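Side-chain contacts in macrolide export ATP-binding/permease protein MacB (Actinobacillus actinomycetemcomitans, PDB 3FTJ), which probably uses the energy of ATP hydrolysis to export macrolides as the inner-membrane ABC transporter of a tripartite efflux system, and is represented here by its own periplasmic region: residues F24-R27 / R28-H31; D39-T42 / L43-Q46. All blocks are in the same frame, centred on the assembly; numbering follows the deposited sequence.

Interaction 1: residues F24-R27 / R28-H31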
ATOM      1  N   PHE A  24       2.291 -11.177  12.229  1.00 43.60           N
ATOM      2  CA  PHE A  24       0.868 -11.492  12.135  1.00 50.32           C
ATOM      3  C   PHE A  24       0.440 -12.360  13.315  1.00 49.91           C
ATOM      4  O   PHE A  24      -0.751 -12.508  13.590  1.00 55.12           O
ATOM      5  CB  PHE A  24       0.543 -12.193  10.817  1.00 48.59           C
ATOM      6  CG  PHE A  24       0.927 -11.401   9.602  1.00 47.70           C
ATOM      7  CD1 PHE A  24       0.442 -10.118   9.413  1.00 46.26           C
ATOM      8  CD2 PHE A  24       1.763 -11.945   8.644  1.00 45.23           C
ATOM      9  CE1 PHE A  24       0.787  -9.390   8.295  1.00 42.89           C
ATOM     10  CE2 PHE A  24       2.112 -11.222   7.521  1.00 47.17           C
ATOM     11  CZ  PHE A  24       1.628  -9.942   7.345  1.00 45.87           C
ATOM     12  N   GLY A  25       1.421 -12.933  14.007  1.00 47.00           N
ATOM     13  CA  GLY A  25       1.167 -13.675  15.229  1.00 50.46           C
ATOM     14  C   GLY A  25       1.120 -12.737  16.422  1.00 53.46           C
ATOM     15  O   GLY A  25       1.547 -13.088  17.524  1.00 52.76           O
ATOM     16  N   ASP A  26       0.599 -11.535  16.191  1.00 51.46           N
ATOM     17  CA  ASP A  26       0.556 -10.497  17.211  1.00 48.45           C
ATOM     18  C   ASP A  26      -0.284  -9.323  16.708  1.00 47.49           C
ATOM     19  O   ASP A  26       0.240  -8.242  16.436  1.00 45.39           O
ATOM     20  CB  ASP A  26       1.974 -10.038  17.557  1.00 44.76           C
ATOM     21  CG  ASP A  26       2.044  -9.286  18.877  1.00 45.56           C
ATOM     22  OD1 ASP A  26       0.997  -8.819  19.365  1.00 48.73           O
ATOM     23  OD2 ASP A  26       3.156  -9.157  19.428  1.00 48.93           O
ATOM     24  N   ARG A  27      -1.590  -9.553  16.581  1.00 48.79           N
ATOM     25  CA  ARG A  27      -2.522  -8.542  16.085  1.00 45.94           C
ATOM     26  C   ARG A  27      -2.461  -7.268  16.911  1.00 44.62           C
ATOM     27  O   ARG A  27      -2.513  -6.161  16.369  1.00 45.23           O
ATOM     28  CB  ARG A  27      -3.955  -9.076  16.092  1.00 48.21           C
ATOM     29  CG  ARG A  27      -4.240 -10.153  15.058  1.00 54.74           C
ATOM     30  CD  ARG A  27      -3.515 -11.443  15.397  1.00 55.31           C
ATOM     31  NE  ARG A  27      -3.934 -12.553  14.545  1.00 59.66           N
ATOM     32  CZ  ARG A  27      -3.490 -13.799  14.674  1.00 60.10           C
ATOM     33  NH1 ARG A  27      -2.610 -14.096  15.620  1.00 60.90           N
ATOM     34  NH2 ARG A  27      -3.926 -14.749  13.856  1.00 58.06           N
ATOM     35  N   ARG A  28      -2.359  -7.437  18.225  1.00 41.39           N
ATOM     36  CA  ARG A  28      -2.274  -6.314  19.148  1.00 45.15           C
ATOM     37  C   ARG A  28      -1.220  -5.289  18.731  1.00 47.19           C
ATOM     38  O   ARG A  28      -1.544  -4.127  18.461  1.00 44.47           O
ATOM     39  CB  ARG A  28      -1.994  -6.811  20.567  1.00 46.85           C
ATOM     40  CG  ARG A  28      -3.241  -7.166  21.358  1.00 49.26           C
ATOM     41  CD  ARG A  28      -3.975  -5.916  21.822  1.00 53.91           C
ATOM     42  NE  ARG A  28      -4.738  -5.271  20.755  1.00 52.41           N
ATOM     43  CZ  ARG A  28      -4.352  -4.174  20.107  1.00 51.51           C
ATOM     44  NH1 ARG A  28      -3.200  -3.586  20.406  1.00 49.56           N
ATOM     45  NH2 ARG A  28      -5.123  -3.663  19.159  1.00 45.23           N
ATOM     46  N   SER A  29       0.040  -5.721  18.686  1.00 42.55           N
ATOM     47  CA  SER A  29       1.137  -4.823  18.350  1.00 42.41           C
ATOM     48  C   SER A  29       0.947  -4.185  16.976  1.00 36.05           C
ATOM     49  O   SER A  29       1.550  -3.149  16.685  1.00 37.09           O
ATOM     50  CB  SER A  29       2.491  -5.544  18.429  1.00 40.02           C
ATOM     51  OG  SER A  29       2.616  -6.540  17.425  1.00 38.39           O
ATOM     52  N   ARG A  30       0.109  -4.800  16.140  1.00 37.02           N
ATOM     53  CA  ARG A  30      -0.101  -4.315  14.774  1.00 37.01           C
ATOM     54  C   ARG A  30      -0.981  -3.069  14.730  1.00 36.42           C
ATOM     55  O   ARG A  30      -0.977  -2.333  13.739  1.00 35.38           O
ATOM     56  CB  ARG A  30      -0.681  -5.414  13.863  1.00 38.84           C
ATOM     57  CG  ARG A  30       0.328  -6.496  13.443  1.00 36.82           C
ATOM     58  CD  ARG A  30      -0.213  -7.417  12.344  1.00 36.64           C
ATOM     59  NE  ARG A  30      -0.021  -6.869  10.999  1.00 40.28           N
ATOM     60  CZ  ARG A  30      -1.001  -6.515  10.168  1.00 44.42           C
ATOM     61  NH1 ARG A  30      -2.278  -6.649  10.522  1.00 45.02           N
ATOM     62  NH2 ARG A  30      -0.707  -6.027   8.969  1.00 35.48           N
ATOM     63  N   HIS A  31      -1.732  -2.833  15.802  1.00 37.50           N
ATOM     64  CA  HIS A  31      -2.601  -1.663  15.881  1.00 34.44           C
ATOM     65  C   HIS A  31      -1.820  -0.372  16.139  1.00 31.91           C
ATOM     66  O   HIS A  31      -2.234   0.700  15.708  1.00 30.50           O
ATOM     67  CB  HIS A  31      -3.663  -1.852  16.965  1.00 32.17           C
ATOM     68  CG  HIS A  31      -4.779  -2.765  16.569  1.00 41.09           C
ATOM     69  ND1 HIS A  31      -4.706  -4.139  16.702  1.00 45.53           N
ATOM     70  CD2 HIS A  31      -6.007  -2.507  16.058  1.00 38.39           C
ATOM     71  CE1 HIS A  31      -5.836  -4.682  16.290  1.00 40.46           C
ATOM     72  NE2 HIS A  31      -6.642  -3.714  15.891  1.00 41.71           N
TER
HETATM   73  O   HOH W   1      -1.445  -9.941  19.652  1.00 41.46           O
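Asp26 and Ser29 meet in the most closely knit part of this turn, where the chain enters the short helix 27-31. With CG anti to the backbone N (chi1 -163°), the Asp26 carboxylate lies beside its own carbonyl carbon and faces the first turn of the helix. There OD1 takes a nearly straight but long and weak bond from Ser29 N, 3.3 Å away. The Ser29 hydroxyl sits beside the carboxylate: OG donates to Asp26 O at 3.1 Å, slightly tilted from the carbonyl plane, and is also hydrogen-bonded to the backbone N of Asn22 in the preceding loop. One water joins the same cluster, donating a hydrogen bond to Asp26 OD1 and accepting one from Arg28 N at 3.0 Å.

A second polar knot forms at Arg27 O, which Arg30 N and His31 ND1 approach from opposite faces of the carbonyl plane. His31 ND1 comes within 3.0 Å of Arg27 O, a little out of the imidazole plane, so the ring is tied back to the start of the helix.

Phe24 and Arg30 are joined more loosely, by an oblique contact without a hydrogen bond. The arginine chain bends at chi3 (85°), which swings its guanidinium toward the phenyl ring; the two planes are 58° apart, and Phe24 CD1 sits 3.6 Å from Arg30 NE, over the rim of one guanidinium face. Phe24 also packs edge-to-face with Phe207, while Arg30 touches the same phenylalanine, so strand 206-209 backs this part. The solvent side belongs to the exposed side chains of Arg27 and Arg28. The weak bond from Ser29 N to the Asp26 carboxylate is the capping bond of an aspartate N-cap at the start of a helix.

Interaction 2: residues D39-T42 / L43-Q46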
ATOM      1  N   ASP A  39       9.789   8.416   7.944  1.00 19.75           N
ATOM      2  CA  ASP A  39      10.478   7.150   7.770  1.00 17.79           C
ATOM      3  C   ASP A  39      10.578   6.828   6.273  1.00 23.38           C
ATOM      4  O   ASP A  39      11.665   6.533   5.768  1.00 20.54           O
ATOM      5  CB  ASP A  39       9.738   6.013   8.482  1.00 21.93           C
ATOM      6  CG  ASP A  39       9.732   6.157   9.997  1.00 24.19           C
ATOM      7  OD1 ASP A  39      10.544   6.929  10.554  1.00 21.33           O
ATOM      8  OD2 ASP A  39       8.899   5.477  10.635  1.00 23.95           O
ATOM      9  N   ALA A  40       9.445   6.894   5.567  1.00 18.28           N
ATOM     10  CA  ALA A  40       9.410   6.614   4.135  1.00 21.01           C
ATOM     11  C   ALA A  40      10.301   7.569   3.338  1.00 23.91           C
ATOM     12  O   ALA A  40      10.935   7.169   2.364  1.00 23.82           O
ATOM     13  CB  ALA A  40       7.973   6.662   3.605  1.00 19.79           C
ATOM     14  N   ASN A  41      10.347   8.827   3.754  1.00 25.36           N
ATOM     15  CA  ASN A  41      11.194   9.802   3.082  1.00 26.37           C
ATOM     16  C   ASN A  41      12.668   9.423   3.209  1.00 27.77           C
ATOM     17  O   ASN A  41      13.409   9.426   2.231  1.00 30.88           O
ATOM     18  CB  ASN A  41      10.947  11.199   3.653  1.00 29.72           C
ATOM     19  CG  ASN A  41      11.666  12.286   2.871  1.00 37.57           C
ATOM     20  OD1 ASN A  41      12.520  12.990   3.412  1.00 40.88           O
ATOM     21  ND2 ASN A  41      11.337  12.415   1.589  1.00 32.45           N
ATOM     22  N   THR A  42      13.094   9.083   4.418  1.00 27.48           N
ATOM     23  CA  THR A  42      14.477   8.680   4.641  1.00 24.00           C
ATOM     24  C   THR A  42      14.845   7.423   3.859  1.00 26.23           C
ATOM     25  O   THR A  42      15.941   7.322   3.297  1.00 23.80           O
ATOM     26  CB  THR A  42      14.741   8.476   6.122  1.00 27.35           C
ATOM     27  OG1 THR A  42      14.500   9.713   6.799  1.00 28.51           O
ATOM     28  CG2 THR A  42      16.190   8.042   6.357  1.00 27.87           C
ATOM     29  N   LEU A  43      13.924   6.469   3.800  1.00 22.15           N
ATOM     30  CA  LEU A  43      14.150   5.253   3.026  1.00 25.19           C
ATOM     31  C   LEU A  43      14.312   5.566   1.541  1.00 25.11           C
ATOM     32  O   LEU A  43      15.154   4.985   0.864  1.00 26.63           O
ATOM     33  CB  LEU A  43      13.013   4.251   3.242  1.00 21.42           C
ATOM     34  CG  LEU A  43      12.927   3.620   4.638  1.00 23.38           C
ATOM     35  CD1 LEU A  43      11.571   2.943   4.861  1.00 24.75           C
ATOM     36  CD2 LEU A  43      14.053   2.622   4.839  1.00 24.20           C
ATOM     37  N   SER A  44      13.510   6.495   1.038  1.00 24.23           N
ATOM     38  CA  SER A  44      13.549   6.833  -0.385  1.00 26.83           C
ATOM     39  C   SER A  44      14.917   7.356  -0.794  1.00 29.07           C
ATOM     40  O   SER A  44      15.243   7.397  -1.982  1.00 29.05           O
ATOM     41  CB  SER A  44      12.496   7.882  -0.727  1.00 26.27           C
ATOM     42  OG  SER A  44      12.781   9.103  -0.069  1.00 25.41           O
ATOM     43  N   LYS A  45      15.714   7.753   0.195  1.00 27.81           N
ATOM     44  CA  LYS A  45      17.016   8.347  -0.070  1.00 31.36           C
ATOM     45  C   LYS A  45      18.186   7.364  -0.021  1.00 32.97           C
ATOM     46  O   LYS A  45      19.292   7.700  -0.438  1.00 40.66           O
ATOM     47  CB  LYS A  45      17.259   9.534   0.864  1.00 31.16           C
ATOM     48  CG  LYS A  45      16.422  10.743   0.487  1.00 30.19           C
ATOM     49  CD  LYS A  45      16.423  11.811   1.553  1.00 35.83           C
ATOM     50  CE  LYS A  45      15.646  13.032   1.061  1.00 45.75           C
ATOM     51  NZ  LYS A  45      15.411  14.047   2.130  1.00 50.65           N
ATOM     52  N   GLN A  46      17.949   6.158   0.487  1.00 29.51           N
ATOM     53  CA  GLN A  46      19.000   5.146   0.519  1.00 29.00           C
ATOM     54  C   GLN A  46      19.346   4.755  -0.908  1.00 30.94           C
ATOM     55  O   GLN A  46      18.474   4.687  -1.773  1.00 26.76           O
ATOM     56  CB  GLN A  46      18.569   3.915   1.323  1.00 27.67           C
ATOM     57  CG  GLN A  46      18.166   4.234   2.746  1.00 30.20           C
ATOM     58  CD  GLN A  46      19.038   5.310   3.366  1.00 31.42           C
ATOM     59  OE1 GLN A  46      18.549   6.372   3.758  1.00 31.59           O
ATOM     60  NE2 GLN A  46      20.335   5.045   3.451  1.00 31.98           N
TER
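Asn41 and Lys45 cross on the exposed side of helix 37-44 and the residues that follow; the helix is amphipathic, and its other flank packs on strand 49-64 and helix 186-201 in the MacB-like periplasmic core domain. Lys45 runs extended beyond CG, its CG and CD passing Asn41 O before the ammonium group arrives at the amide. The resulting bond from NZ to Asn41 OD1 is weak, at 3.3 Å, and links residues four apart.

Leu43 points to the buried flank. With CG anti to its carbonyl carbon (chi1 -69°), the branch leans back over the preceding turn, CG lying 3.4 Å from Asp39 O, and the side chain packs on Ile49, Val52 and Leu196. Ala40 joins it against Val52. Asp39, also buried, turns its carboxylate away from Leu43; OD2 accepts from His201 NE2 and from Lys36 N, an arrangement that would help accommodate a negative charge there.

The Thr42 and Gln46 side chains run alongside each other in the same direction, with Thr42 OG1 bonded back to Ser38 O. Along the backbone, Leu43 N reaches Asp39 O at 3.0 Å, whereas Lys45 N bonds to Thr42 O, three residues back. Ser44 OG, set between its own backbone N and carbonyl carbon, is modelled 2.4 Å from Asn41 O, a distance too short to be taken at face value.

Overall arrangement
Interactions 1 and 2 sit on consecutive helices of the periplasmic core domain, 27-31 and 37-44, with centres about 24 Å apart and nearest atoms about 13 Å apart. Residues 24-31 make a surface contact at the beginning of a helix, where an aspartate caps the first turn, a water bridges it to a backbone N-H, and an arginine lies against an aromatic ring. Residues 39-46 are partly buried near the end of one: an apolar flank faces strand 49-64 and helix 186-201, while long polar side chains line the outer side. Interaction 1 leans instead on strand 206-209. In both, a serine hydroxyl lies against the carbonyl three residues back, though the distance in interaction 2 is doubtful.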